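Local atomic coordinates of glycosylation Associate Protein 3 (PDB entry 6OYC), a protein that probably works with Gap1 and Gap2 in the accessory Sec system, helping to glycosylate and export surface adhesins, and may bind carbohydrate through a lectin-like domain. Residues 207-212 against 242-247; 227-232 against 312-317; 236-241 against 287-292; 263-268 against 274-279. All blocks are in the same frame, centred on the assembly; numbering follows the deposited sequence.

Contact 1 of 4, residues 207-212 against 242-247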
loop_
_atom_site.group_PDB
_atom_site.type_symbol
_atom_site.label_atom_id
_atom_site.label_comp_id
_atom_site.label_asym_id
_atom_site.label_seq_id
_atom_site.Cartn_x
_atom_site.Cartn_y
_atom_site.Cartn_z
ATOM N N GLU C 207 3.855 -11.787 -13.917
ATOM C CA GLU C 207 3.233 -13.104 -13.795
ATOM C C GLU C 207 1.731 -13.058 -14.062
ATOM O O GLU C 207 1.145 -14.069 -14.460
ATOM C CB GLU C 207 3.519 -13.705 -12.418
ATOM C CG GLU C 207 4.903 -14.339 -12.327
ATOM C CD GLU C 207 5.375 -14.946 -13.668
ATOM O OE1 GLU C 207 4.934 -16.072 -14.010
ATOM O OE2 GLU C 207 6.194 -14.304 -14.381
ATOM N N LEU C 208 1.095 -11.906 -13.863
ATOM C CA LEU C 208 -0.327 -11.783 -14.169
ATOM C C LEU C 208 -0.545 -11.444 -15.640
ATOM O O LEU C 208 -1.485 -11.949 -16.266
ATOM C CB LEU C 208 -0.960 -10.724 -13.269
ATOM C CG LEU C 208 -2.465 -10.517 -13.383
ATOM C CD1 LEU C 208 -3.227 -11.812 -13.122
ATOM C CD2 LEU C 208 -2.914 -9.389 -12.446
ATOM N N GLU C 209 0.312 -10.584 -16.192
ATOM C CA GLU C 209 0.338 -10.363 -17.634
ATOM C C GLU C 209 0.545 -11.678 -18.377
ATOM O O GLU C 209 -0.158 -11.976 -19.351
ATOM C CB GLU C 209 1.443 -9.366 -17.987
ATOM C CG GLU C 209 1.528 -9.044 -19.463
ATOM C CD GLU C 209 2.335 -7.795 -19.749
ATOM O OE1 GLU C 209 2.323 -7.346 -20.911
ATOM O OE2 GLU C 209 2.983 -7.255 -18.828
ATOM N N LYS C 210 1.507 -12.483 -17.919
ATOM C CA LYS C 210 1.730 -13.794 -18.516
ATOM C C LYS C 210 0.513 -14.701 -18.336
ATOM O O LYS C 210 0.141 -15.442 -19.255
ATOM C CB LYS C 210 2.986 -14.426 -17.909
ATOM C CG LYS C 210 3.621 -15.530 -18.743
ATOM C CD LYS C 210 3.110 -16.898 -18.310
ATOM C CE LYS C 210 3.777 -18.030 -19.085
ATOM N NZ LYS C 210 5.140 -18.317 -18.570
ATOM N N GLY C 211 -0.125 -14.653 -17.164
ATOM C CA GLY C 211 -1.298 -15.484 -16.941
ATOM C C GLY C 211 -2.471 -15.109 -17.834
ATOM O O GLY C 211 -3.194 -15.982 -18.326
ATOM N N LEU C 212 -2.680 -13.808 -18.045
ATOM C CA LEU C 212 -3.726 -13.343 -18.951
ATOM C C LEU C 212 -3.425 -13.728 -20.394
ATOM O O LEU C 212 -4.339 -14.072 -21.155
ATOM C CB LEU C 212 -3.865 -11.826 -18.850
ATOM C CG LEU C 212 -4.528 -11.239 -17.610
ATOM C CD1 LEU C 212 -4.121 -9.769 -17.438
ATOM C CD2 LEU C 212 -6.049 -11.416 -17.693
ATOM N N LYS C 242 -4.612 -1.745 -22.044
ATOM C CA LYS C 242 -3.860 -1.259 -23.185
ATOM C C LYS C 242 -3.065 -2.384 -23.839
ATOM O O LYS C 242 -2.910 -2.403 -25.066
ATOM C CB LYS C 242 -2.962 -0.105 -22.755
ATOM C CG LYS C 242 -1.772 0.148 -23.646
ATOM C CD LYS C 242 -2.078 1.166 -24.728
ATOM C CE LYS C 242 -0.802 1.485 -25.545
ATOM N NZ LYS C 242 -0.996 2.543 -26.598
ATOM N N LYS C 243 -2.592 -3.342 -23.048
ATOM C CA LYS C 243 -1.872 -4.480 -23.600
ATOM C C LYS C 243 -2.793 -5.507 -24.253
ATOM O O LYS C 243 -2.330 -6.235 -25.133
ATOM C CB LYS C 243 -1.038 -5.157 -22.508
ATOM C CG LYS C 243 0.203 -4.387 -22.114
ATOM C CD LYS C 243 1.179 -4.293 -23.288
ATOM C CE LYS C 243 2.513 -4.961 -22.973
ATOM N NZ LYS C 243 3.077 -5.690 -24.149
ATOM N N PHE C 244 -4.068 -5.587 -23.853
ATOM C CA PHE C 244 -4.995 -6.620 -24.330
ATOM C C PHE C 244 -6.326 -6.011 -24.748
ATOM O O PHE C 244 -7.287 -6.004 -23.971
ATOM C CB PHE C 244 -5.240 -7.693 -23.271
ATOM C CG PHE C 244 -3.984 -8.339 -22.739
ATOM C CD1 PHE C 244 -3.251 -9.215 -23.520
ATOM C CD2 PHE C 244 -3.552 -8.087 -21.441
ATOM C CE1 PHE C 244 -2.099 -9.822 -23.025
ATOM C CE2 PHE C 244 -2.395 -8.689 -20.939
ATOM C CZ PHE C 244 -1.668 -9.555 -21.735
ATOM N N PRO C 245 -6.432 -5.530 -25.989
ATOM C CA PRO C 245 -7.718 -4.996 -26.474
ATOM C C PRO C 245 -8.897 -5.948 -26.331
ATOM O O PRO C 245 -10.045 -5.493 -26.389
ATOM C CB PRO C 245 -7.434 -4.699 -27.952
ATOM C CG PRO C 245 -5.972 -4.478 -28.015
ATOM C CD PRO C 245 -5.348 -5.363 -26.974
ATOM N N ARG C 246 -8.661 -7.251 -26.157
ATOM C CA ARG C 246 -9.771 -8.189 -26.030
ATOM C C ARG C 246 -10.456 -8.109 -24.671
ATOM O O ARG C 246 -11.622 -8.497 -24.554
ATOM C CB ARG C 246 -9.282 -9.618 -26.261
ATOM C CG ARG C 246 -8.799 -9.916 -27.674
ATOM C CD ARG C 246 -9.646 -11.024 -28.320
ATOM N NE ARG C 246 -10.114 -12.019 -27.353
ATOM C CZ ARG C 246 -9.432 -13.116 -27.022
ATOM N NH1 ARG C 246 -8.251 -13.343 -27.587
ATOM N NH2 ARG C 246 -9.927 -13.988 -26.135
ATOM N N ILE C 247 -9.774 -7.618 -23.639
ATOM C CA ILE C 247 -10.388 -7.560 -22.318
ATOM C C ILE C 247 -11.054 -6.199 -22.113
ATOM O O ILE C 247 -10.765 -5.215 -22.801
ATOM C CB ILE C 247 -9.363 -7.861 -21.203
ATOM C CG1 ILE C 247 -8.386 -6.707 -21.047
ATOM C CG2 ILE C 247 -8.581 -9.129 -21.507
ATOM C CD1 ILE C 247 -8.067 -6.426 -19.621
#

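Contact 2 of 4, residues 227-232 against 312-317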
loop_
_atom_site.group_PDB
_atom_site.type_symbol
_atom_site.label_atom_id
_atom_site.label_comp_id
_atom_site.label_asym_id
_atom_site.label_seq_id
_atom_site.Cartn_x
_atom_site.Cartn_y
_atom_site.Cartn_z
ATOM N N ILE C 227 -11.695 -6.060 -13.175
ATOM C CA ILE C 227 -12.396 -5.127 -12.295
ATOM C C ILE C 227 -11.463 -4.681 -11.175
ATOM O O ILE C 227 -10.768 -5.506 -10.564
ATOM C CB ILE C 227 -13.656 -5.773 -11.691
ATOM C CG1 ILE C 227 -14.580 -6.298 -12.791
ATOM C CG2 ILE C 227 -14.383 -4.801 -10.766
ATOM C CD1 ILE C 227 -14.975 -7.737 -12.580
ATOM N N ALA C 228 -11.478 -3.379 -10.877
ATOM C CA ALA C 228 -10.733 -2.836 -9.747
ATOM C C ALA C 228 -11.549 -1.759 -9.039
ATOM O O ALA C 228 -12.504 -1.210 -9.591
ATOM C CB ALA C 228 -9.393 -2.265 -10.191
ATOM N N TYR C 229 -11.142 -1.458 -7.799
ATOM C CA TYR C 229 -11.827 -0.501 -6.933
ATOM C C TYR C 229 -10.904 0.473 -6.199
ATOM O O TYR C 229 -11.414 1.396 -5.553
ATOM C CB TYR C 229 -12.655 -1.248 -5.879
ATOM C CG TYR C 229 -11.793 -2.094 -4.990
ATOM C CD1 TYR C 229 -11.462 -3.401 -5.353
ATOM C CD2 TYR C 229 -11.278 -1.586 -3.799
ATOM C CE1 TYR C 229 -10.662 -4.176 -4.549
ATOM C CE2 TYR C 229 -10.470 -2.357 -2.993
ATOM C CZ TYR C 229 -10.167 -3.653 -3.370
ATOM O OH TYR C 229 -9.355 -4.426 -2.567
ATOM N N GLY C 230 -9.580 0.272 -6.231
ATOM C CA GLY C 230 -8.643 1.136 -5.544
ATOM C C GLY C 230 -7.550 1.591 -6.494
ATOM O O GLY C 230 -7.516 1.196 -7.660
ATOM N N THR C 231 -6.630 2.400 -5.955
ATOM C CA THR C 231 -5.741 3.178 -6.811
ATOM C C THR C 231 -4.807 2.280 -7.623
ATOM O O THR C 231 -4.637 2.481 -8.832
ATOM C CB THR C 231 -4.950 4.203 -5.975
ATOM O OG1 THR C 231 -4.180 3.534 -4.976
ATOM C CG2 THR C 231 -5.891 5.177 -5.271
ATOM N N GLN C 232 -4.197 1.274 -6.990
ATOM C CA GLN C 232 -3.245 0.446 -7.730
ATOM C C GLN C 232 -3.950 -0.527 -8.675
ATOM O O GLN C 232 -3.451 -0.791 -9.777
ATOM C CB GLN C 232 -2.329 -0.306 -6.768
ATOM C CG GLN C 232 -1.219 0.574 -6.146
ATOM C CD GLN C 232 -0.277 1.161 -7.186
ATOM O OE1 GLN C 232 0.156 0.462 -8.094
ATOM N NE2 GLN C 232 0.035 2.450 -7.062
ATOM N N GLU C 312 -16.671 -0.216 -1.603
ATOM C CA GLU C 312 -18.120 -0.144 -1.452
ATOM C C GLU C 312 -18.827 0.320 -2.712
ATOM O O GLU C 312 -20.054 0.447 -2.689
ATOM C CB GLU C 312 -18.477 0.771 -0.278
ATOM C CG GLU C 312 -17.969 0.224 1.032
ATOM C CD GLU C 312 -18.133 1.196 2.179
ATOM O OE1 GLU C 312 -17.673 0.874 3.298
ATOM O OE2 GLU C 312 -18.714 2.283 1.968
ATOM N N HIS C 313 -18.098 0.588 -3.794
ATOM C CA HIS C 313 -18.706 0.923 -5.077
ATOM C C HIS C 313 -18.947 -0.292 -5.960
ATOM O O HIS C 313 -19.586 -0.155 -7.010
ATOM C CB HIS C 313 -17.831 1.896 -5.877
ATOM C CG HIS C 313 -17.522 3.171 -5.164
ATOM N ND1 HIS C 313 -16.727 4.150 -5.720
ATOM C CD2 HIS C 313 -17.893 3.630 -3.946
ATOM C CE1 HIS C 313 -16.623 5.157 -4.873
ATOM N NE2 HIS C 313 -17.317 4.865 -3.788
ATOM N N LEU C 314 -18.415 -1.454 -5.591
ATOM C CA LEU C 314 -18.509 -2.608 -6.478
ATOM C C LEU C 314 -19.940 -2.975 -6.890
ATOM O O LEU C 314 -20.110 -3.444 -8.029
ATOM C CB LEU C 314 -17.800 -3.801 -5.827
ATOM C CG LEU C 314 -16.278 -3.737 -5.909
ATOM C CD1 LEU C 314 -15.647 -4.868 -5.130
ATOM C CD2 LEU C 314 -15.858 -3.765 -7.364
ATOM N N PRO C 315 -20.980 -2.792 -6.067
ATOM C CA PRO C 315 -22.349 -3.035 -6.572
ATOM C C PRO C 315 -22.818 -2.079 -7.676
ATOM O O PRO C 315 -23.641 -2.489 -8.504
ATOM C CB PRO C 315 -23.212 -2.916 -5.310
ATOM C CG PRO C 315 -22.281 -3.381 -4.210
ATOM C CD PRO C 315 -20.933 -2.811 -4.588
ATOM N N TYR C 316 -22.329 -0.832 -7.743
ATOM C CA TYR C 316 -22.683 0.048 -8.865
ATOM C C TYR C 316 -22.226 -0.500 -10.223
ATOM O O TYR C 316 -22.422 0.177 -11.243
ATOM C CB TYR C 316 -22.081 1.454 -8.697
ATOM C CG TYR C 316 -22.619 2.292 -7.552
ATOM C CD1 TYR C 316 -23.856 2.941 -7.636
ATOM C CD2 TYR C 316 -21.867 2.464 -6.392
ATOM C CE1 TYR C 316 -24.334 3.715 -6.578
ATOM C CE2 TYR C 316 -22.326 3.230 -5.338
ATOM C CZ TYR C 316 -23.553 3.852 -5.429
ATOM O OH TYR C 316 -23.970 4.607 -4.352
ATOM N N LEU C 317 -21.617 -1.690 -10.248
ATOM C CA LEU C 317 -21.047 -2.283 -11.457
ATOM C C LEU C 317 -22.123 -2.819 -12.397
ATOM O O LEU C 317 -22.141 -2.482 -13.588
ATOM C CB LEU C 317 -20.096 -3.401 -11.045
ATOM C CG LEU C 317 -18.887 -3.763 -11.882
ATOM C CD1 LEU C 317 -18.377 -2.552 -12.624
ATOM C CD2 LEU C 317 -17.852 -4.314 -10.930
#

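Contact 3 of 4, residues 236-241 against 287-292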
loop_
_atom_site.group_PDB
_atom_site.type_symbol
_atom_site.label_atom_id
_atom_site.label_comp_id
_atom_site.label_asym_id
_atom_site.label_seq_id
_atom_site.Cartn_x
_atom_site.Cartn_y
_atom_site.Cartn_z
ATOM N N ALA C 236 -3.390 -0.664 -12.611
ATOM C CA ALA C 236 -3.087 -1.918 -13.289
ATOM C C ALA C 236 -4.137 -2.259 -14.343
ATOM O O ALA C 236 -3.791 -2.648 -15.467
ATOM C CB ALA C 236 -2.964 -3.047 -12.267
ATOM N N ALA C 237 -5.424 -2.117 -14.003
ATOM C CA ALA C 237 -6.483 -2.424 -14.964
ATOM C C ALA C 237 -6.335 -1.602 -16.238
ATOM O O ALA C 237 -6.549 -2.116 -17.340
ATOM C CB ALA C 237 -7.858 -2.192 -14.336
ATOM N N LEU C 238 -5.971 -0.323 -16.115
ATOM C CA LEU C 238 -5.741 0.483 -17.309
ATOM C C LEU C 238 -4.605 -0.094 -18.137
ATOM O O LEU C 238 -4.658 -0.089 -19.373
ATOM C CB LEU C 238 -5.424 1.931 -16.926
ATOM C CG LEU C 238 -6.532 2.796 -16.325
ATOM C CD1 LEU C 238 -5.909 4.054 -15.745
ATOM C CD2 LEU C 238 -7.595 3.143 -17.360
ATOM N N TYR C 239 -3.565 -0.594 -17.464
ATOM C CA TYR C 239 -2.392 -1.111 -18.155
ATOM C C TYR C 239 -2.717 -2.410 -18.885
ATOM O O TYR C 239 -2.345 -2.597 -20.050
ATOM C CB TYR C 239 -1.260 -1.324 -17.151
ATOM C CG TYR C 239 -0.121 -2.152 -17.689
ATOM C CD1 TYR C 239 0.948 -1.554 -18.354
ATOM C CD2 TYR C 239 -0.112 -3.531 -17.537
ATOM C CE1 TYR C 239 2.000 -2.312 -18.847
ATOM C CE2 TYR C 239 0.924 -4.295 -18.032
ATOM C CZ TYR C 239 1.980 -3.684 -18.686
ATOM O OH TYR C 239 3.017 -4.456 -19.170
ATOM N N TYR C 240 -3.395 -3.329 -18.201
ATOM C CA TYR C 240 -3.797 -4.567 -18.850
ATOM C C TYR C 240 -4.681 -4.288 -20.069
ATOM O O TYR C 240 -4.511 -4.920 -21.120
ATOM C CB TYR C 240 -4.492 -5.479 -17.830
ATOM C CG TYR C 240 -3.543 -5.955 -16.737
ATOM C CD1 TYR C 240 -2.267 -6.401 -17.053
ATOM C CD2 TYR C 240 -3.911 -5.935 -15.395
ATOM C CE1 TYR C 240 -1.392 -6.828 -16.074
ATOM C CE2 TYR C 240 -3.035 -6.371 -14.405
ATOM C CZ TYR C 240 -1.775 -6.809 -14.752
ATOM O OH TYR C 240 -0.877 -7.236 -13.799
ATOM N N ALA C 241 -5.595 -3.310 -19.966
ATOM C CA ALA C 241 -6.480 -3.011 -21.086
ATOM C C ALA C 241 -5.712 -2.455 -22.278
ATOM O O ALA C 241 -6.111 -2.679 -23.425
ATOM C CB ALA C 241 -7.577 -2.034 -20.670
ATOM N N PRO C 287 -11.386 2.897 -25.412
ATOM C CA PRO C 287 -12.723 2.285 -25.543
ATOM C C PRO C 287 -12.933 1.009 -24.745
ATOM O O PRO C 287 -14.096 0.668 -24.487
ATOM C CB PRO C 287 -12.837 2.006 -27.047
ATOM C CG PRO C 287 -11.402 1.870 -27.507
ATOM C CD PRO C 287 -10.617 2.854 -26.667
ATOM N N ASN C 288 -11.887 0.277 -24.358
ATOM C CA ASN C 288 -12.083 -0.902 -23.515
ATOM C C ASN C 288 -11.875 -0.620 -22.028
ATOM O O ASN C 288 -11.741 -1.566 -21.241
ATOM C CB ASN C 288 -11.180 -2.067 -23.958
ATOM C CG ASN C 288 -9.708 -1.704 -23.995
ATOM O OD1 ASN C 288 -9.335 -0.543 -24.164
ATOM N ND2 ASN C 288 -8.859 -2.715 -23.857
ATOM N N VAL C 289 -11.853 0.647 -21.618
ATOM C CA VAL C 289 -11.897 1.004 -20.205
ATOM C C VAL C 289 -13.267 1.595 -19.917
ATOM O O VAL C 289 -13.621 2.649 -20.456
ATOM C CB VAL C 289 -10.782 1.985 -19.814
ATOM C CG1 VAL C 289 -11.023 2.495 -18.402
ATOM C CG2 VAL C 289 -9.406 1.320 -19.927
ATOM N N LYS C 290 -14.029 0.917 -19.069
ATOM C CA LYS C 290 -15.317 1.395 -18.596
ATOM C C LYS C 290 -15.187 1.916 -17.165
ATOM O O LYS C 290 -14.359 1.440 -16.382
ATOM C CB LYS C 290 -16.355 0.268 -18.649
ATOM C CG LYS C 290 -16.578 -0.324 -20.053
ATOM C CD LYS C 290 -16.897 0.755 -21.088
ATOM C CE LYS C 290 -16.811 0.215 -22.526
ATOM N NZ LYS C 290 -16.334 1.263 -23.496
ATOM N N HIS C 291 -16.030 2.881 -16.817
ATOM C CA HIS C 291 -15.977 3.561 -15.527
ATOM C C HIS C 291 -17.283 3.364 -14.773
ATOM O O HIS C 291 -18.359 3.604 -15.320
ATOM C CB HIS C 291 -15.717 5.052 -15.724
ATOM C CG HIS C 291 -14.584 5.339 -16.653
ATOM N ND1 HIS C 291 -13.360 5.799 -16.211
ATOM C CD2 HIS C 291 -14.484 5.223 -17.998
ATOM C CE1 HIS C 291 -12.558 5.963 -17.248
ATOM N NE2 HIS C 291 -13.214 5.613 -18.342
ATOM N N TYR C 292 -17.192 2.953 -13.517
ATOM C CA TYR C 292 -18.375 2.782 -12.687
ATOM C C TYR C 292 -18.185 3.520 -11.366
ATOM O O TYR C 292 -17.078 3.937 -11.018
ATOM C CB TYR C 292 -18.659 1.296 -12.437
ATOM C CG TYR C 292 -17.666 0.624 -11.516
ATOM C CD1 TYR C 292 -16.412 0.210 -11.982
ATOM C CD2 TYR C 292 -17.977 0.405 -10.173
ATOM C CE1 TYR C 292 -15.506 -0.412 -11.129
ATOM C CE2 TYR C 292 -17.092 -0.197 -9.327
ATOM C CZ TYR C 292 -15.854 -0.605 -9.797
ATOM O OH TYR C 292 -14.970 -1.213 -8.919
#

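Contact 4 of 4, residues 263-268 against 274-279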
loop_
_atom_site.group_PDB
_atom_site.type_symbol
_atom_site.label_atom_id
_atom_site.label_comp_id
_atom_site.label_asym_id
_atom_site.label_seq_id
_atom_site.Cartn_x
_atom_site.Cartn_y
_atom_site.Cartn_z
ATOM N N LYS C 263 5.213 5.084 -7.674
ATOM C CA LYS C 263 6.075 4.683 -6.565
ATOM C C LYS C 263 5.876 3.226 -6.159
ATOM O O LYS C 263 6.725 2.683 -5.447
ATOM C CB LYS C 263 5.856 5.605 -5.364
ATOM C CG LYS C 263 6.188 7.060 -5.659
ATOM C CD LYS C 263 6.118 7.922 -4.414
ATOM C CE LYS C 263 6.782 9.261 -4.664
ATOM N NZ LYS C 263 6.874 10.063 -3.418
ATOM N N SER C 264 4.799 2.575 -6.601
ATOM C CA SER C 264 4.683 1.138 -6.386
ATOM C C SER C 264 5.470 0.309 -7.404
ATOM O O SER C 264 5.548 -0.913 -7.242
ATOM C CB SER C 264 3.209 0.717 -6.395
ATOM O OG SER C 264 2.515 1.247 -5.269
ATOM N N LEU C 265 6.052 0.922 -8.436
ATOM C CA LEU C 265 6.987 0.247 -9.343
ATOM C C LEU C 265 8.307 1.016 -9.398
ATOM O O LEU C 265 8.658 1.596 -10.434
ATOM C CB LEU C 265 6.405 0.114 -10.751
ATOM C CG LEU C 265 5.001 -0.419 -11.014
ATOM C CD1 LEU C 265 4.398 0.297 -12.214
ATOM C CD2 LEU C 265 5.066 -1.916 -11.267
ATOM N N PRO C 266 9.090 0.997 -8.313
ATOM C CA PRO C 266 10.248 1.916 -8.231
ATOM C C PRO C 266 11.363 1.649 -9.241
ATOM O O PRO C 266 12.109 2.579 -9.575
ATOM C CB PRO C 266 10.747 1.725 -6.789
ATOM C CG PRO C 266 10.231 0.387 -6.371
ATOM C CD PRO C 266 8.918 0.206 -7.080
ATOM N N HIS C 267 11.523 0.419 -9.729
ATOM C CA HIS C 267 12.644 0.093 -10.599
ATOM C C HIS C 267 12.338 0.368 -12.058
ATOM O O HIS C 267 13.016 -0.166 -12.945
ATOM C CB HIS C 267 13.054 -1.368 -10.396
ATOM C CG HIS C 267 13.786 -1.610 -9.112
ATOM N ND1 HIS C 267 13.251 -1.294 -7.882
ATOM C CD2 HIS C 267 15.016 -2.118 -8.868
ATOM C CE1 HIS C 267 14.117 -1.602 -6.933
ATOM N NE2 HIS C 267 15.197 -2.103 -7.505
ATOM N N LEU C 268 11.328 1.185 -12.317
ATOM C CA LEU C 268 10.880 1.431 -13.671
ATOM C C LEU C 268 11.902 2.269 -14.399
ATOM O O LEU C 268 12.458 3.223 -13.844
ATOM C CB LEU C 268 9.542 2.154 -13.674
ATOM C CG LEU C 268 8.638 1.802 -14.843
ATOM C CD1 LEU C 268 7.938 0.489 -14.568
ATOM C CD2 LEU C 268 7.634 2.894 -15.082
ATOM N N ILE C 274 7.180 6.531 -19.790
ATOM C CA ILE C 274 6.403 7.238 -20.802
ATOM C C ILE C 274 5.293 6.340 -21.334
ATOM O O ILE C 274 4.235 6.827 -21.750
ATOM C CB ILE C 274 7.324 7.759 -21.926
ATOM C CG1 ILE C 274 8.398 8.698 -21.351
ATOM C CG2 ILE C 274 6.519 8.499 -22.990
ATOM C CD1 ILE C 274 9.815 8.272 -21.584
ATOM N N PHE C 275 5.497 5.020 -21.313
ATOM C CA PHE C 275 4.424 4.125 -21.733
ATOM C C PHE C 275 3.245 4.209 -20.774
ATOM O O PHE C 275 2.084 4.259 -21.199
ATOM C CB PHE C 275 4.927 2.686 -21.830
ATOM C CG PHE C 275 3.849 1.701 -22.184
ATOM C CD1 PHE C 275 3.164 1.015 -21.197
ATOM C CD2 PHE C 275 3.514 1.463 -23.506
ATOM C CE1 PHE C 275 2.155 0.104 -21.525
ATOM C CE2 PHE C 275 2.515 0.553 -23.840
ATOM C CZ PHE C 275 1.834 -0.126 -22.847
ATOM N N LEU C 276 3.525 4.230 -19.471
ATOM C CA LEU C 276 2.436 4.283 -18.502
ATOM C C LEU C 276 1.743 5.642 -18.505
ATOM O O LEU C 276 0.537 5.713 -18.253
ATOM C CB LEU C 276 2.955 3.930 -17.108
ATOM C CG LEU C 276 3.392 2.471 -16.930
ATOM C CD1 LEU C 276 4.131 2.263 -15.604
ATOM C CD2 LEU C 276 2.192 1.545 -17.029
ATOM N N ARG C 277 2.476 6.724 -18.803
ATOM C CA ARG C 277 1.848 8.037 -18.915
ATOM C C ARG C 277 0.841 8.062 -20.054
ATOM O O ARG C 277 -0.193 8.739 -19.957
ATOM C CB ARG C 277 2.910 9.132 -19.092
ATOM C CG ARG C 277 2.348 10.574 -19.163
ATOM C CD ARG C 277 2.080 11.176 -17.774
ATOM N NE ARG C 277 0.982 12.150 -17.777
ATOM C CZ ARG C 277 0.693 12.966 -16.759
ATOM N NH1 ARG C 277 1.421 12.929 -15.652
ATOM N NH2 ARG C 277 -0.326 13.821 -16.841
ATOM N N GLU C 278 1.109 7.309 -21.125
ATOM C CA GLU C 278 0.155 7.210 -22.225
ATOM C C GLU C 278 -1.117 6.499 -21.775
ATOM O O GLU C 278 -2.228 6.994 -21.993
ATOM C CB GLU C 278 0.804 6.486 -23.411
ATOM C CG GLU C 278 0.017 6.581 -24.722
ATOM C CD GLU C 278 -1.028 5.477 -24.881
ATOM O OE1 GLU C 278 -1.901 5.607 -25.765
ATOM O OE2 GLU C 278 -0.974 4.477 -24.130
ATOM N N VAL C 279 -0.965 5.323 -21.166
ATOM C CA VAL C 279 -2.037 4.629 -20.464
ATOM C C VAL C 279 -2.829 5.624 -19.615
ATOM O O VAL C 279 -4.064 5.664 -19.672
ATOM C CB VAL C 279 -1.449 3.489 -19.603
ATOM C CG1 VAL C 279 -2.494 2.896 -18.659
ATOM C CG2 VAL C 279 -0.816 2.404 -20.497
#

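Contact 1 of 4, residues 207-212 against 242-247
Helix 206-218 runs past the C-terminal end of helix 231-243 in the parallel alpha/beta domain, with the CA of Glu209 8.7 Å from the CA of Lys243 and Leu212 equally far from Phe244, where helical geometry ends and a type I turn to Ile247 begins. The Phe244 ring spans part of that separation: CZ lies 3.7 Å from Glu209 O, and CE2 4.0 Å from Leu212 CB, both approached obliquely. Leu212 also touches Ile224 of strand 223-227. Lys243 CB rests on one ring face near the rim. With CG anti to the backbone N (chi1 -179°), Glu209 passes the CZ end of the ring, its CG 4.0 Å from Phe244 CZ, to meet Lys243; its carboxylate stands 85° from the ring plane. Lys243 bends back, so that Glu209 OE1 is nearer Lys243 CE (3.2 Å) than Lys243 NZ (3.7 Å). Tyr239 holds the other oxygen, OE2, by a hydrogen bond. The long salt bridge is therefore probably a loose attraction, the firmer grip on the carboxylate coming from the tyrosine.

Contact 2 of 4, residues 227-232 against 312-317
The Tyr229 ring is met obliquely by Leu314 CD1, a contact that is neither a stack on its face nor an approach in its plane. The contact belongs to a parallel alpha/beta domain whose sheet order, 191-193, 163-168, 223-227, 248-251 and 289-291, is consistent with an alpha/beta-hydrolase-like core. Residues 227-232 carry the chain from the end of strand 223-227 into helix 231-243, with Gly230 at the N-cap position. The 3-10 segment 312-316, well after the last strand, packs over this junction. Leu314 uses both methyls: with CG anti to the carbonyl carbon (chi1 -77°), CD1 lies by the tyrosine ring, and Leu314 CD2 reaches Ile227 CG2 at 3.9 Å and Tyr229 CB at 4.3 Å. Leu317 adds a second leucine to the same isoleucine branch. The Tyr229 OH is hydrogen-bonded to Asp173 and to the backbone N of Glu170, and Ile227 is backbone-bonded to strand 163-168. Across the contact itself the touch is wholly apolar. Ile227 CG2, anti to the backbone N, takes both leucines, with Leu317 CD2 the nearer at 3.5 Å.

Contact 3 of 4, residues 236-241 against 287-292
Val289 packs on Leu238 and Ala241, joining edge strand 289-291 of the parallel sheet to helix 231-243, the helix that links neighbouring strands 223-227 and 248-251 in a beta-alpha-beta crossover. From its CB, 4.2 Å from Leu238 CD2, the valine splits into two branches. CG1, anti to the backbone N (chi1 170°), comes within 3.6 Å of Leu238 CD2. CG2 meets the same methyl just as closely and also lies 3.9 Å from Ala241 CB, so the fork straddles Leu238 CD2, and the two side chains cross at about a right angle. Next to this buried apolar patch, Asn288 supplies a polar fastening. With chi1 56° placing it between the backbone N and the carbonyl carbon, Asn288 CG comes 4.0 Å from Ala241 CB, which brings ND2 to the helix end. A weaker bond from ND2 goes to Ile247 O. At the helix, Asn288 ND2 donates to Ala241 O at 2.8 Å, with an N-H...O angle of 159°, while the acceptor lies nearly in the amide plane of Asn288.

Contact 4 of 4, residues 263-268 against 274-279
Leu265 and Leu268 both rest on Leu276, where the loop joining helices 258-262 and 270-281 of the parallel alpha/beta domain turns back beside the second helix. The interaction across the two segments is purely apolar and made by methyl groups. Leu276 is the buried partner: its CG lies beside the backbone N (chi1 -68°), and Leu276 CD1 meets the loop, 3.9 Å from Leu265 CD1. Both loop leucines cross it obliquely, and both remain partly exposed. The backbone interactions lie within each segment. A type I beta turn from Leu265 to Leu268, with Leu268 N bonded to Leu265 O at 3.3 Å, brings the two leucines round to the same helix. On the other segment, Glu278 N bonds to Ile274 O and Val279 N to Phe275 O, as in a regular helix. Charged interactions stand off to the side: Glu278 pairs with Lys242, and Arg277 with Asp281. Around the apolar patch, Leu262 and Tyr239 also touch Leu276, tying it to helices 258-262 and 231-243. The tightest approach of the contact is Leu268 CD2 to Leu276 CD1, at 3.6 Å.

Overall arrangement
Helix 231-243 runs through contacts 1, 2 and 3, and contact 4 packs against its side. The centres of contacts 1 and 3 are 11 Å apart, and Leu208 CD2 packs on Tyr240 OH, at 3.3 Å, between them. Contacts 2 and 3, 12 Å apart at their centres, are linked by a probable hydrogen bond from Tyr292 OH to Ala228 O, 2.6 Å, with Leu314 and Leu317 packed on that tyrosine. Contact 4 is nested within the loop that contact 3 closes: Leu238 touches Val279, and Tyr239 touches Phe275. Contacts 1 and 4 meet where Lys242 CG lies 3.7 Å from Phe275 CZ. Bound glycerol, probably from crystallisation, lies beside Glu209 and Tyr239 and near Leu268.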